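Local coordinates for protein neutral ceramidase (Pseudomonas aeruginosa, PDB 2ZWS) that hydrolyses the N-acyl linkage of ceramides to give sphingosine and free fatty acid, and also catalyses the reverse synthesis, as a secreted zinc-dependent amidohydrolase, at residues 5-10 with 185-190; 159-164 with 459-464; 408-413 with 447-452. All coordinates share one frame; numbering follows the deposited sequence. Where two conformers were deposited one is given.

Contact 1: residues 5-10 with 185-190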
loop_
_atom_site.group_PDB
_atom_site.type_symbol
_atom_site.label_atom_id
_atom_site.label_comp_id
_atom_site.label_asym_id
_atom_site.label_seq_id
_atom_site.Cartn_x
_atom_site.Cartn_y
_atom_site.Cartn_z
ATOM N N TYR A 5 -20.907 -18.609 4.480
ATOM C CA TYR A 5 -19.887 -18.173 3.523
ATOM C C TYR A 5 -18.782 -19.195 3.431
ATOM O O TYR A 5 -18.656 -20.073 4.296
ATOM C CB TYR A 5 -19.288 -16.815 3.946
ATOM C CG TYR A 5 -20.299 -15.704 4.017
ATOM C CD1 TYR A 5 -20.723 -15.205 5.239
ATOM C CD2 TYR A 5 -20.848 -15.151 2.854
ATOM C CE1 TYR A 5 -21.666 -14.178 5.322
ATOM C CE2 TYR A 5 -21.802 -14.144 2.924
ATOM C CZ TYR A 5 -22.200 -13.658 4.159
ATOM O OH TYR A 5 -23.127 -12.644 4.230
ATOM N N ARG A 6 -17.989 -19.083 2.374
ATOM C CA ARG A 6 -16.662 -19.668 2.374
ATOM C C ARG A 6 -15.706 -18.503 2.242
ATOM O O ARG A 6 -16.033 -17.492 1.600
ATOM C CB ARG A 6 -16.489 -20.629 1.209
ATOM C CG ARG A 6 -17.340 -21.882 1.336
ATOM C CD ARG A 6 -17.207 -22.727 0.075
ATOM N NE ARG A 6 -17.843 -22.108 -1.095
ATOM C CZ ARG A 6 -19.106 -22.311 -1.461
ATOM N NH1 ARG A 6 -19.897 -23.117 -0.751
ATOM N NH2 ARG A 6 -19.586 -21.697 -2.537
ATOM N N PHE A 7 -14.531 -18.610 2.839
ATOM C CA PHE A 7 -13.504 -17.569 2.569
ATOM C C PHE A 7 -12.149 -18.213 2.343
ATOM O O PHE A 7 -11.934 -19.363 2.768
ATOM C CB PHE A 7 -13.419 -16.513 3.683
ATOM C CG PHE A 7 -13.128 -17.065 5.038
ATOM C CD1 PHE A 7 -11.826 -17.432 5.402
ATOM C CD2 PHE A 7 -14.164 -17.223 5.970
ATOM C CE1 PHE A 7 -11.572 -17.956 6.676
ATOM C CE2 PHE A 7 -13.905 -17.751 7.234
ATOM C CZ PHE A 7 -12.618 -18.131 7.570
ATOM N N GLY A 8 -11.259 -17.491 1.664
ATOM C CA GLY A 8 -9.906 -17.970 1.462
ATOM C C GLY A 8 -8.965 -16.826 1.695
ATOM O O GLY A 8 -9.248 -15.699 1.254
ATOM N N LEU A 9 -7.891 -17.094 2.441
ATOM C CA LEU A 9 -6.921 -16.043 2.798
ATOM C C LEU A 9 -5.589 -16.393 2.219
ATOM O O LEU A 9 -5.107 -17.504 2.389
ATOM C CB LEU A 9 -6.750 -15.971 4.303
ATOM C CG LEU A 9 -8.058 -15.999 5.102
ATOM C CD1 LEU A 9 -7.736 -16.075 6.569
ATOM C CD2 LEU A 9 -8.832 -14.733 4.777
ATOM N N GLY A 10 -4.971 -15.451 1.527
ATOM C CA GLY A 10 -3.684 -15.697 0.865
ATOM C C GLY A 10 -2.763 -14.492 0.988
ATOM O O GLY A 10 -3.224 -13.355 1.140
ATOM N N LEU A 185 -13.565 -6.269 9.637
ATOM C CA LEU A 185 -14.233 -7.480 9.131
ATOM C C LEU A 185 -13.391 -8.692 9.548
ATOM O O LEU A 185 -12.229 -8.830 9.135
ATOM C CB LEU A 185 -14.390 -7.443 7.601
ATOM C CG LEU A 185 -15.130 -8.623 6.931
ATOM C CD1 LEU A 185 -16.555 -8.776 7.422
ATOM C CD2 LEU A 185 -15.155 -8.442 5.427
ATOM N N SER A 186 -13.980 -9.547 10.396
ATOM C CA SER A 186 -13.252 -10.713 10.841
ATOM C C SER A 186 -13.772 -11.964 10.182
ATOM O O SER A 186 -14.968 -12.080 9.863
ATOM C CB SER A 186 -13.261 -10.825 12.362
ATOM O OG SER A 186 -14.579 -10.719 12.865
ATOM N N PHE A 187 -12.829 -12.881 9.958
ATOM C CA PHE A 187 -13.083 -14.128 9.273
ATOM C C PHE A 187 -12.921 -15.265 10.269
ATOM O O PHE A 187 -11.805 -15.556 10.722
ATOM C CB PHE A 187 -12.122 -14.287 8.105
ATOM C CG PHE A 187 -12.279 -13.237 7.055
ATOM C CD1 PHE A 187 -11.730 -11.961 7.232
ATOM C CD2 PHE A 187 -13.015 -13.496 5.905
ATOM C CE1 PHE A 187 -11.885 -10.963 6.253
ATOM C CE2 PHE A 187 -13.156 -12.517 4.903
ATOM C CZ PHE A 187 -12.609 -11.243 5.091
ATOM N N VAL A 188 -14.044 -15.898 10.594
ATOM C CA VAL A 188 -14.072 -16.897 11.680
ATOM C C VAL A 188 -14.299 -18.269 11.050
ATOM O O VAL A 188 -15.253 -18.460 10.283
ATOM C CB VAL A 188 -15.155 -16.537 12.736
ATOM C CG1 VAL A 188 -15.346 -17.662 13.776
ATOM C CG2 VAL A 188 -14.827 -15.205 13.435
ATOM N N ASP A 189 -13.412 -19.219 11.341
ATOM C CA ASP A 189 -13.484 -20.532 10.723
ATOM C C ASP A 189 -14.514 -21.466 11.400
ATOM O O ASP A 189 -15.155 -21.098 12.393
ATOM C CB ASP A 189 -12.087 -21.157 10.630
ATOM C CG ASP A 189 -11.511 -21.545 11.982
ATOM O OD1 ASP A 189 -12.266 -21.646 12.992
ATOM O OD2 ASP A 189 -10.277 -21.786 12.019
ATOM N N ALA A 190 -14.639 -22.678 10.862
ATOM C CA ALA A 190 -15.593 -23.672 11.350
ATOM C C ALA A 190 -15.336 -24.114 12.794
ATOM O O ALA A 190 -16.173 -24.811 13.379
ATOM C CB ALA A 190 -15.570 -24.863 10.423
#
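Phe7 holds CG between its backbone N and carbonyl carbon (chi1 58°), which turns one ring face toward Phe187, while Phe187 sets CG beside its own backbone N and brings the rim of its ring to that face. The result is a T-shaped pair with centroids 5.4 Å apart and planes at 72°, the edge belonging to Phe187 and the face to Phe7. The closest carbons are Phe7 CG and Phe187 CD2, 3.7 Å apart. Phe187 CB adds a CH-pi contact, lying 3.8 Å from the Phe7 centroid and almost straight above it, so CB and the CD2 edge of Phe187 meet the same face. At the rim of Phe7, and in its plane, Val188 O comes within 3.4 Å of CE2. Farther round, Phe7 CZ meets Asp189 CB at 4.3 Å. Leu9 CD2 sits over a face of the Phe187 ring, 4.4 Å from Phe187 CG. No hydrogen bond joins the two segments; the contact is van der Waals and aromatic packing, with the Val188 carbonyl at the ring edge. The strands run 106° apart with axes 8.6 Å from each other at closest approach, yet both pair antiparallel with strand 142-152 in one mixed sheet. Strand 41-49, also paired with 5-13, sends Phe45 against Leu9 and Phe187; from strand 194-200, Ala195 packs on Phe7 and Ile198 on Phe187, in a buried layer of side chains.

Contact 2: residues 159-164 with 459-464; sequences NRSLLS and EYEGGS
The guanidinium of Arg160 has Glu461 OE2 near its plane at the edge, with the carboxylate turned 38° against it, and Tyr460 CD2 approaching obliquely; the Tyr460 ring receives Arg160 NH2 at its own edge, 3.8 Å from CD2, its plane 79° from the guanidinium. An extended chain from CG to NE carries Arg160 to a salt bridge in which NE donates to Glu461 OE2 at 2.8 Å, with a weak second bond from NH2. Bent at chi2 (80°), Glu461 also offers OE1 to Ser161 OG, 2.7 Å away on the syn side, somewhat out of the carboxylate plane. Ser161, at the N-cap of helix 162-165, spends its hydroxyl on that bond. Glu459 reaches the helix start instead: its OE1 accepts from Ser164 OG at 2.6 Å through the anti lone pair, and from Ser164 N at 3.0 Å from above the carboxylate plane. Water 2 links Glu459 OE2 to Leu163 N. So many donors, at a helix N-terminus, would be expected to keep Glu459 ionised. The salt bridge probably offsets the charge of Arg160 and orients its guanidinium. Because Arg160 NH2 also bonds the zinc ligand Tyr448 OH, Arg160 is a second-shell residue of the zinc site, and Glu461 positions it from behind.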
loop_
_atom_site.group_PDB
_atom_site.type_symbol
_atom_site.label_atom_id
_atom_site.label_comp_id
_atom_site.label_asym_id
_atom_site.label_seq_id
_atom_site.Cartn_x
_atom_site.Cartn_y
_atom_site.Cartn_z
ATOM N N ASN A 159 -4.829 15.579 12.254
ATOM C CA ASN A 159 -5.089 16.247 11.004
ATOM C C ASN A 159 -3.943 17.176 10.649
ATOM O O ASN A 159 -3.573 18.050 11.440
ATOM C CB ASN A 159 -6.405 17.045 11.083
ATOM C CG ASN A 159 -6.916 17.444 9.722
ATOM O OD1 ASN A 159 -6.266 18.210 8.987
ATOM N ND2 ASN A 159 -8.110 16.951 9.377
ATOM N N ARG A 160 -3.424 17.042 9.437
ATOM C CA ARG A 160 -2.261 17.836 9.017
ATOM C C ARG A 160 -2.641 19.110 8.271
ATOM O O ARG A 160 -1.780 19.907 7.876
ATOM C CB ARG A 160 -1.310 16.944 8.184
ATOM C CG ARG A 160 -1.865 16.591 6.858
ATOM C CD ARG A 160 -0.980 15.632 6.090
ATOM N NE ARG A 160 -1.461 15.508 4.721
ATOM C CZ ARG A 160 -0.895 14.720 3.800
ATOM N NH1 ARG A 160 0.170 13.962 4.105
ATOM N NH2 ARG A 160 -1.390 14.699 2.574
ATOM N N SER A 161 -3.936 19.283 8.050
ATOM C CA SER A 161 -4.454 20.469 7.367
ATOM C C SER A 161 -5.729 20.934 8.057
ATOM O O SER A 161 -6.792 21.025 7.429
ATOM C CB SER A 161 -4.712 20.145 5.897
ATOM O OG SER A 161 -3.459 20.026 5.253
ATOM N N LEU A 162 -5.604 21.224 9.354
ATOM C CA LEU A 162 -6.762 21.520 10.191
ATOM C C LEU A 162 -7.478 22.811 9.776
ATOM O O LEU A 162 -8.702 22.906 9.882
ATOM C CB LEU A 162 -6.374 21.537 11.670
ATOM C CG LEU A 162 -7.552 21.449 12.656
ATOM C CD1 LEU A 162 -8.538 20.327 12.311
ATOM C CD2 LEU A 162 -7.042 21.273 14.072
ATOM N N LEU A 163 -6.732 23.773 9.256
ATOM C CA LEU A 163 -7.330 25.039 8.834
ATOM C C LEU A 163 -8.409 24.802 7.769
ATOM O O LEU A 163 -9.486 25.409 7.825
ATOM C CB LEU A 163 -6.238 25.960 8.294
ATOM C CG LEU A 163 -6.642 27.320 7.743
ATOM C CD1 LEU A 163 -5.471 28.234 7.976
ATOM C CD2 LEU A 163 -6.971 27.244 6.261
ATOM N N SER A 164 -8.122 23.910 6.809
ATOM C CA SER A 164 -9.055 23.604 5.726
ATOM C C SER A 164 -10.229 22.784 6.242
ATOM O O SER A 164 -11.372 22.999 5.843
ATOM C CB SER A 164 -8.344 22.820 4.610
ATOM O OG SER A 164 -7.360 23.602 3.972
ATOM N N GLU A 459 -4.761 24.429 0.742
ATOM C CA GLU A 459 -3.631 23.796 1.419
ATOM C C GLU A 459 -3.221 22.617 0.518
ATOM O O GLU A 459 -3.786 22.463 -0.557
ATOM C CB GLU A 459 -4.023 23.351 2.825
ATOM C CG GLU A 459 -4.260 24.537 3.775
ATOM C CD GLU A 459 -4.350 24.092 5.213
ATOM O OE1 GLU A 459 -5.377 23.469 5.590
ATOM O OE2 GLU A 459 -3.386 24.346 5.979
ATOM N N TYR A 460 -2.266 21.798 0.948
ATOM C CA TYR A 460 -1.636 20.823 0.057
ATOM C C TYR A 460 -2.651 19.927 -0.671
ATOM O O TYR A 460 -2.587 19.763 -1.889
ATOM C CB TYR A 460 -0.622 20.004 0.846
ATOM C CG TYR A 460 -0.016 18.880 0.039
ATOM C CD1 TYR A 460 0.942 19.138 -0.949
ATOM C CD2 TYR A 460 -0.416 17.560 0.261
ATOM C CE1 TYR A 460 1.485 18.090 -1.716
ATOM C CE2 TYR A 460 0.137 16.510 -0.476
ATOM C CZ TYR A 460 1.067 16.785 -1.464
ATOM O OH TYR A 460 1.608 15.738 -2.201
ATOM N N GLU A 461 -3.609 19.388 0.074
ATOM C CA GLU A 461 -4.622 18.502 -0.490
ATOM C C GLU A 461 -5.510 19.177 -1.527
ATOM O O GLU A 461 -5.907 18.562 -2.533
ATOM C CB GLU A 461 -5.467 17.882 0.617
ATOM C CG GLU A 461 -4.658 17.044 1.630
ATOM C CD GLU A 461 -3.941 17.882 2.684
ATOM O OE1 GLU A 461 -4.240 19.095 2.847
ATOM O OE2 GLU A 461 -3.046 17.338 3.348
ATOM N N GLY A 462 -5.870 20.430 -1.244
ATOM C CA GLY A 462 -6.418 21.289 -2.279
ATOM C C GLY A 462 -5.211 21.593 -3.138
ATOM O O GLY A 462 -4.092 21.636 -2.653
ATOM N N GLY A 463 -5.372 21.758 -4.427
ATOM C CA GLY A 463 -4.156 22.002 -5.177
ATOM C C GLY A 463 -3.535 20.692 -5.627
ATOM O O GLY A 463 -2.855 20.673 -6.655
ATOM N N SER A 464 -3.737 19.596 -4.879
ATOM C CA SER A 464 -3.643 18.284 -5.554
ATOM C C SER A 464 -5.007 17.642 -5.803
ATOM O O SER A 464 -5.085 16.438 -6.102
ATOM C CB SER A 464 -2.712 17.311 -4.810
ATOM O OG SER A 464 -1.354 17.677 -5.023
HETATM O O HOH W 1 -1.127 22.921 6.553
HETATM O O HOH W 2 -3.697 23.874 8.642
HETATM O O HOH W 3 -7.084 22.657 1.167
#

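Contact 3: residues 408-413 with 447-452. With ZN (zinc ion), chain B.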
loop_
_atom_site.group_PDB
_atom_site.type_symbol
_atom_site.label_atom_id
_atom_site.label_comp_id
_atom_site.label_asym_id
_atom_site.label_seq_id
_atom_site.Cartn_x
_atom_site.Cartn_y
_atom_site.Cartn_z
ATOM N N ALA A 408 -12.386 3.615 -3.780
ATOM C CA ALA A 408 -12.228 4.925 -4.402
ATOM C C ALA A 408 -10.767 5.184 -4.775
ATOM O O ALA A 408 -9.882 4.988 -3.929
ATOM C CB ALA A 408 -12.752 5.989 -3.462
ATOM N N PRO A 409 -10.522 5.645 -6.029
ATOM C CA PRO A 409 -9.164 5.756 -6.566
ATOM C C PRO A 409 -8.380 7.015 -6.240
ATOM O O PRO A 409 -7.736 7.604 -7.125
ATOM C CB PRO A 409 -9.391 5.665 -8.082
ATOM C CG PRO A 409 -10.741 6.392 -8.271
ATOM C CD PRO A 409 -11.548 5.953 -7.053
ATOM N N ALA A 410 -8.461 7.454 -4.990
ATOM C CA ALA A 410 -7.749 8.675 -4.607
ATOM C C ALA A 410 -7.591 8.765 -3.079
ATOM O O ALA A 410 -8.024 7.868 -2.344
ATOM C CB ALA A 410 -8.499 9.929 -5.133
ATOM N N GLU A 411 -6.956 9.848 -2.616
ATOM C CA GLU A 411 -6.835 10.154 -1.182
ATOM C C GLU A 411 -7.927 11.132 -0.802
ATOM O O GLU A 411 -7.851 12.288 -1.185
ATOM C CB GLU A 411 -5.479 10.808 -0.865
ATOM C CG GLU A 411 -4.290 10.214 -1.583
ATOM C CD GLU A 411 -2.989 10.438 -0.839
ATOM O OE1 GLU A 411 -2.961 10.576 0.434
ATOM O OE2 GLU A 411 -1.959 10.453 -1.526
ATOM N N PHE A 412 -8.916 10.681 -0.043
ATOM C CA PHE A 412 -10.011 11.564 0.342
ATOM C C PHE A 412 -9.765 12.124 1.728
ATOM O O PHE A 412 -9.399 11.408 2.635
ATOM C CB PHE A 412 -11.323 10.787 0.315
ATOM C CG PHE A 412 -11.796 10.469 -1.075
ATOM C CD1 PHE A 412 -11.097 9.544 -1.881
ATOM C CD2 PHE A 412 -12.942 11.059 -1.580
ATOM C CE1 PHE A 412 -11.522 9.278 -3.179
ATOM C CE2 PHE A 412 -13.382 10.759 -2.861
ATOM C CZ PHE A 412 -12.663 9.862 -3.672
ATOM N N THR A 413 -10.011 13.411 1.912
ATOM C CA THR A 413 -9.927 13.961 3.254
ATOM C C THR A 413 -11.067 13.411 4.086
ATOM O O THR A 413 -12.013 12.834 3.552
ATOM C CB THR A 413 -10.108 15.461 3.247
ATOM O OG1 THR A 413 -11.379 15.772 2.650
ATOM C CG2 THR A 413 -8.971 16.134 2.492
ATOM N N SER A 447 -4.501 11.237 -7.097
ATOM C CA SER A 447 -4.140 12.283 -6.147
ATOM C C SER A 447 -5.194 12.511 -5.058
ATOM O O SER A 447 -5.699 11.576 -4.516
ATOM C CB SER A 447 -3.731 13.556 -6.917
ATOM O OG SER A 447 -2.559 13.280 -7.676
ATOM N N TYR A 448 -5.545 13.762 -4.753
ATOM C CA TYR A 448 -6.327 14.071 -3.541
ATOM C C TYR A 448 -7.762 14.511 -3.822
ATOM O O TYR A 448 -8.069 15.012 -4.909
ATOM C CB TYR A 448 -5.592 15.104 -2.653
ATOM C CG TYR A 448 -4.373 14.534 -1.947
ATOM C CD1 TYR A 448 -3.159 14.359 -2.609
ATOM C CD2 TYR A 448 -4.434 14.182 -0.604
ATOM C CE1 TYR A 448 -2.026 13.790 -1.946
ATOM C CE2 TYR A 448 -3.340 13.668 0.077
ATOM C CZ TYR A 448 -2.123 13.447 -0.585
ATOM O OH TYR A 448 -1.049 12.885 0.122
ATOM N N VAL A 449 -8.635 14.302 -2.842
ATOM C CA VAL A 449 -9.998 14.815 -2.924
ATOM C C VAL A 449 -10.376 15.523 -1.631
ATOM O O VAL A 449 -10.400 14.958 -0.552
ATOM C CB VAL A 449 -11.027 13.718 -3.243
ATOM C CG1 VAL A 449 -12.419 14.312 -3.370
ATOM C CG2 VAL A 449 -10.633 12.939 -4.522
ATOM N N THR A 450 -10.720 16.777 -1.821
ATOM C CA THR A 450 -11.022 17.703 -0.775
ATOM C C THR A 450 -12.490 18.163 -1.008
ATOM O O THR A 450 -13.000 18.116 -2.137
ATOM C CB THR A 450 -9.953 18.759 -1.045
ATOM O OG1 THR A 450 -8.993 19.004 -0.011
ATOM C CG2 THR A 450 -10.157 19.615 -2.170
ATOM N N THR A 451 -13.196 18.561 0.046
ATOM C CA THR A 451 -14.553 19.075 -0.147
ATOM C C THR A 451 -14.452 20.429 -0.862
ATOM O O THR A 451 -13.388 21.028 -0.902
ATOM C CB THR A 451 -15.270 19.300 1.181
ATOM O OG1 THR A 451 -14.500 20.226 1.947
ATOM C CG2 THR A 451 -15.426 17.986 1.977
ATOM N N ARG A 452 -15.580 20.933 -1.360
ATOM C CA ARG A 452 -15.612 22.282 -1.968
ATOM C C ARG A 452 -14.993 23.357 -1.051
ATOM O O ARG A 452 -14.186 24.201 -1.495
ATOM C CB ARG A 452 -17.058 22.665 -2.351
ATOM C CG ARG A 452 -17.219 24.078 -2.938
ATOM C CD ARG A 452 -16.568 24.174 -4.293
ATOM N NE ARG A 452 -16.433 25.524 -4.858
ATOM C CZ ARG A 452 -15.356 26.292 -4.720
ATOM N NH1 ARG A 452 -15.314 27.481 -5.306
ATOM N NH2 ARG A 452 -14.318 25.883 -3.996
HETATM ZN ZN ZN B . -0.938 10.805 0.740
HETATM O O HOH W 4 1.124 11.055 0.340
#
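Two of the four protein ligands of the zinc ion, Glu411 and Tyr448, come from this pair of short parallel strands, 411-412 and 448-449. Glu411 chelates the metal unevenly, OE1 at 2.1 Å and OE2 at 2.5 Å from zinc; Tyr448 OH binds it at 2.2 Å and also accepts a hydrogen bond from Arg160 NH2. Water 4 is a further ligand at 2.1 Å. The glutamate crosses the tyrosine ring on the way, with Glu411 CB over one face and its carboxylate tilted 31° from the ring plane. Tyr445 and Tyr441 hydrogen-bond OE2 and OE1 of Glu411, which probably steadies its carboxylate. Three backbone bonds set the register: Glu411 N to Ser447 O at 2.9 Å, nearly straight, Val449 N to Glu411 O at 2.7 Å, and Thr413 N to Val449 O at 2.9 Å. On the other sheet face Val449 CB lies over the Phe412 ring, offset toward its rim, and CG2 touches Ala410 CB. Strand 411-412 leads straight into helix 414-428, with Thr413 as N-cap; 448-449 reaches helix 452-457 after two residues, with Thr451 as N-cap. His97 and His204 complete the zinc site of this neutral ceramidase, which binds one zinc ion per subunit.

Overall arrangement
All three contacts lie in the N-terminal ceramidase region of the chain. Along the sequence, contact 1 closes before contact 3 opens, contact 3 is nested inside the loop closed by contact 2, and contacts 1 and 2 interleave, helix 162-165 being followed by strand 181-189. Contacts 2 and 3 are neighbours, their centres about 11 Å apart and joined by a probable hydrogen bond from Tyr448 N to Ser464 O, so the 159-164 and 459-464 segments pack against the zinc-binding strand pair. Contact 1 is remote: its centre is about 31 Å from that of contact 3 and 38 Å from that of contact 2. It belongs to sheet packing, whereas the other two build the metal site and its surroundings.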